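Local coordinates for stringent starvation protein A homolog (Haemophilus influenzae, PDB 3LYK) that probably binds the RNA polymerase holoenzyme, but not the core enzyme, in an equimolar complex and has a glutathione S-transferase fold, at residues L25-V30 / P82-V87. Sequence-based numbering, arbitrary orientation.
Sequences LAEKGV and PPLMQV
Lys28, at the C-terminal end of helix 16-27, extends its side chain to the backbone of Pro82 in the linker that joins helix 68-78 to helix 89-115. From CB the chain turns at chi2 (-64°) and then runs straight, with both later torsions near 180°. CB and CG meet nothing in 82-87; CD is the first atom to come near, 4.1 Å from Pro82 O. CE lies beside the tip of Leu84, its closest approach being 3.8 Å to Leu84 CD1, so that the two side chains meet end to end. Finally NZ gives a hydrogen bond of 2.8 Å to Pro82 O, approaching from above the carbonyl plane, 36° out of it. The same ammonium group also binds the carbonyl oxygen of Phe79 and forms a salt bridge with Asp76 of helix 68-78, whose OD1 in turn accepts the backbone N-H of Leu84.

Glu27 makes the second half of the contact. Its side chain crosses the ring of Pro82 at about a right angle, with OE1 3.5 Å from Pro82 CG, while its backbone O sits 3.3 Å from Pro82 CD. The two methyls of Leu84 divide between the neighbours: CD1 packs on the CE methylene of Lys28 and also comes near CB of Glu27, while CD2 lies 4.0 Å from Glu27 OE1. The other carboxylate oxygen, OE2, is held by Arg189 and Ser191. Just beyond Lys28, Gly29 ends the helix in a Schellman motif, with positive phi and Val30 N bonded back to Leu25 O.

The contact thus ties the thioredoxin-like domain to the linker that leads into the helical domain. Two carbonyl oxygens and a carboxylate surround the buried ammonium group, an environment that would probably favour its charged form.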
loop_
_atom_site.group_PDB
_atom_site.type_symbol
_atom_site.label_atom_id
_atom_site.label_comp_id
_atom_site.label_asym_id
_atom_site.label_seq_id
_atom_site.Cartn_x
_atom_site.Cartn_y
_atom_site.Cartn_z
ATOM N N LEU B 25 -7.449 -16.390 -0.004
ATOM C CA LEU B 25 -7.004 -17.771 -0.300
ATOM C C LEU B 25 -8.183 -18.732 -0.545
ATOM O O LEU B 25 -8.113 -19.536 -1.472
ATOM C CB LEU B 25 -6.088 -18.329 0.794
ATOM C CG LEU B 25 -4.677 -17.714 0.863
ATOM C CD1 LEU B 25 -4.016 -17.892 2.248
ATOM C CD2 LEU B 25 -3.775 -18.295 -0.226
ATOM N N ALA B 26 -9.266 -18.587 0.237
ATOM C CA ALA B 26 -10.418 -19.457 0.133
ATOM C C ALA B 26 -11.254 -19.096 -1.093
ATOM O O ALA B 26 -11.726 -19.992 -1.771
ATOM C CB ALA B 26 -11.262 -19.405 1.420
ATOM N N GLU B 27 -11.403 -17.798 -1.398
ATOM C CA GLU B 27 -12.080 -17.408 -2.620
ATOM C C GLU B 27 -11.432 -18.049 -3.835
ATOM O O GLU B 27 -12.127 -18.496 -4.732
ATOM C CB GLU B 27 -12.052 -15.896 -2.835
ATOM C CG GLU B 27 -13.111 -15.106 -2.114
ATOM C CD GLU B 27 -14.540 -15.369 -2.671
ATOM O OE1 GLU B 27 -14.713 -15.426 -3.920
ATOM O OE2 GLU B 27 -15.482 -15.475 -1.851
ATOM N N LYS B 28 -10.110 -18.052 -3.872
ATOM C CA LYS B 28 -9.364 -18.570 -5.009
ATOM C C LYS B 28 -9.254 -20.106 -5.031
ATOM O O LYS B 28 -8.764 -20.680 -6.028
ATOM C CB LYS B 28 -7.937 -17.966 -5.046
ATOM C CG LYS B 28 -7.882 -16.430 -5.048
ATOM C CD LYS B 28 -8.510 -15.878 -6.306
ATOM C CE LYS B 28 -8.332 -14.326 -6.407
ATOM N NZ LYS B 28 -8.777 -13.910 -7.783
ATOM N N GLY B 29 -9.657 -20.762 -3.920
ATOM C CA GLY B 29 -9.640 -22.225 -3.797
ATOM C C GLY B 29 -8.248 -22.797 -3.683
ATOM O O GLY B 29 -8.003 -23.916 -4.105
ATOM N N VAL B 30 -7.332 -22.035 -3.104
ATOM C CA VAL B 30 -5.937 -22.401 -3.057
ATOM C C VAL B 30 -5.691 -23.184 -1.748
ATOM O O VAL B 30 -6.038 -22.701 -0.649
ATOM C CB VAL B 30 -5.058 -21.090 -3.046
ATOM C CG1 VAL B 30 -3.653 -21.360 -2.586
ATOM C CG2 VAL B 30 -5.061 -20.424 -4.415
ATOM N N PRO B 82 -12.263 -16.596 -8.970
ATOM C CA PRO B 82 -13.071 -15.475 -9.466
ATOM C C PRO B 82 -12.359 -14.115 -9.220
ATOM O O PRO B 82 -11.528 -13.997 -8.300
ATOM C CB PRO B 82 -14.303 -15.537 -8.585
ATOM C CG PRO B 82 -13.730 -15.991 -7.223
ATOM C CD PRO B 82 -12.699 -17.026 -7.620
ATOM N N PRO B 83 -12.662 -13.109 -10.064
ATOM C CA PRO B 83 -11.957 -11.818 -9.960
ATOM C C PRO B 83 -12.376 -11.069 -8.681
ATOM O O PRO B 83 -13.570 -10.950 -8.376
ATOM C CB PRO B 83 -12.372 -11.055 -11.256
ATOM C CG PRO B 83 -13.699 -11.795 -11.747
ATOM C CD PRO B 83 -13.547 -13.233 -11.253
ATOM N N LEU B 84 -11.407 -10.608 -7.901
ATOM C CA LEU B 84 -11.736 -9.824 -6.712
ATOM C C LEU B 84 -11.461 -8.320 -6.918
ATOM O O LEU B 84 -11.608 -7.502 -6.000
ATOM C CB LEU B 84 -10.964 -10.387 -5.506
ATOM C CG LEU B 84 -11.253 -11.868 -5.183
ATOM C CD1 LEU B 84 -10.459 -12.327 -3.954
ATOM C CD2 LEU B 84 -12.762 -12.034 -4.891
HETATM N N MSE B 85 -11.041 -7.958 -8.127
HETATM C CA MSE B 85 -10.928 -6.515 -8.531
HETATM C C MSE B 85 -11.536 -6.364 -9.888
HETATM O O MSE B 85 -11.636 -7.330 -10.636
HETATM C CB MSE B 85 -9.461 -6.169 -8.661
HETATM C CG MSE B 85 -8.793 -6.366 -7.373
HETATM SE SE MSE B 85 -8.681 -4.645 -6.505
HETATM C CE MSE B 85 -6.892 -4.762 -7.197
ATOM N N GLN B 86 -11.915 -5.159 -10.249
ATOM C CA GLN B 86 -12.422 -5.003 -11.605
ATOM C C GLN B 86 -11.283 -4.912 -12.551
ATOM O O GLN B 86 -10.121 -4.979 -12.176
ATOM C CB GLN B 86 -13.255 -3.757 -11.707
ATOM C CG GLN B 86 -14.056 -3.588 -10.478
ATOM C CD GLN B 86 -15.312 -2.852 -10.740
ATOM O OE1 GLN B 86 -15.781 -2.772 -11.875
ATOM N NE2 GLN B 86 -15.879 -2.301 -9.696
ATOM N N VAL B 87 -11.652 -4.748 -13.792
ATOM C CA VAL B 87 -10.760 -4.856 -14.927
ATOM C C VAL B 87 -10.178 -3.460 -15.255
ATOM O O VAL B 87 -9.009 -3.320 -15.632
ATOM C CB VAL B 87 -11.630 -5.431 -16.109
ATOM C CG1 VAL B 87 -10.863 -5.537 -17.412
ATOM C CG2 VAL B 87 -12.186 -6.853 -15.690
#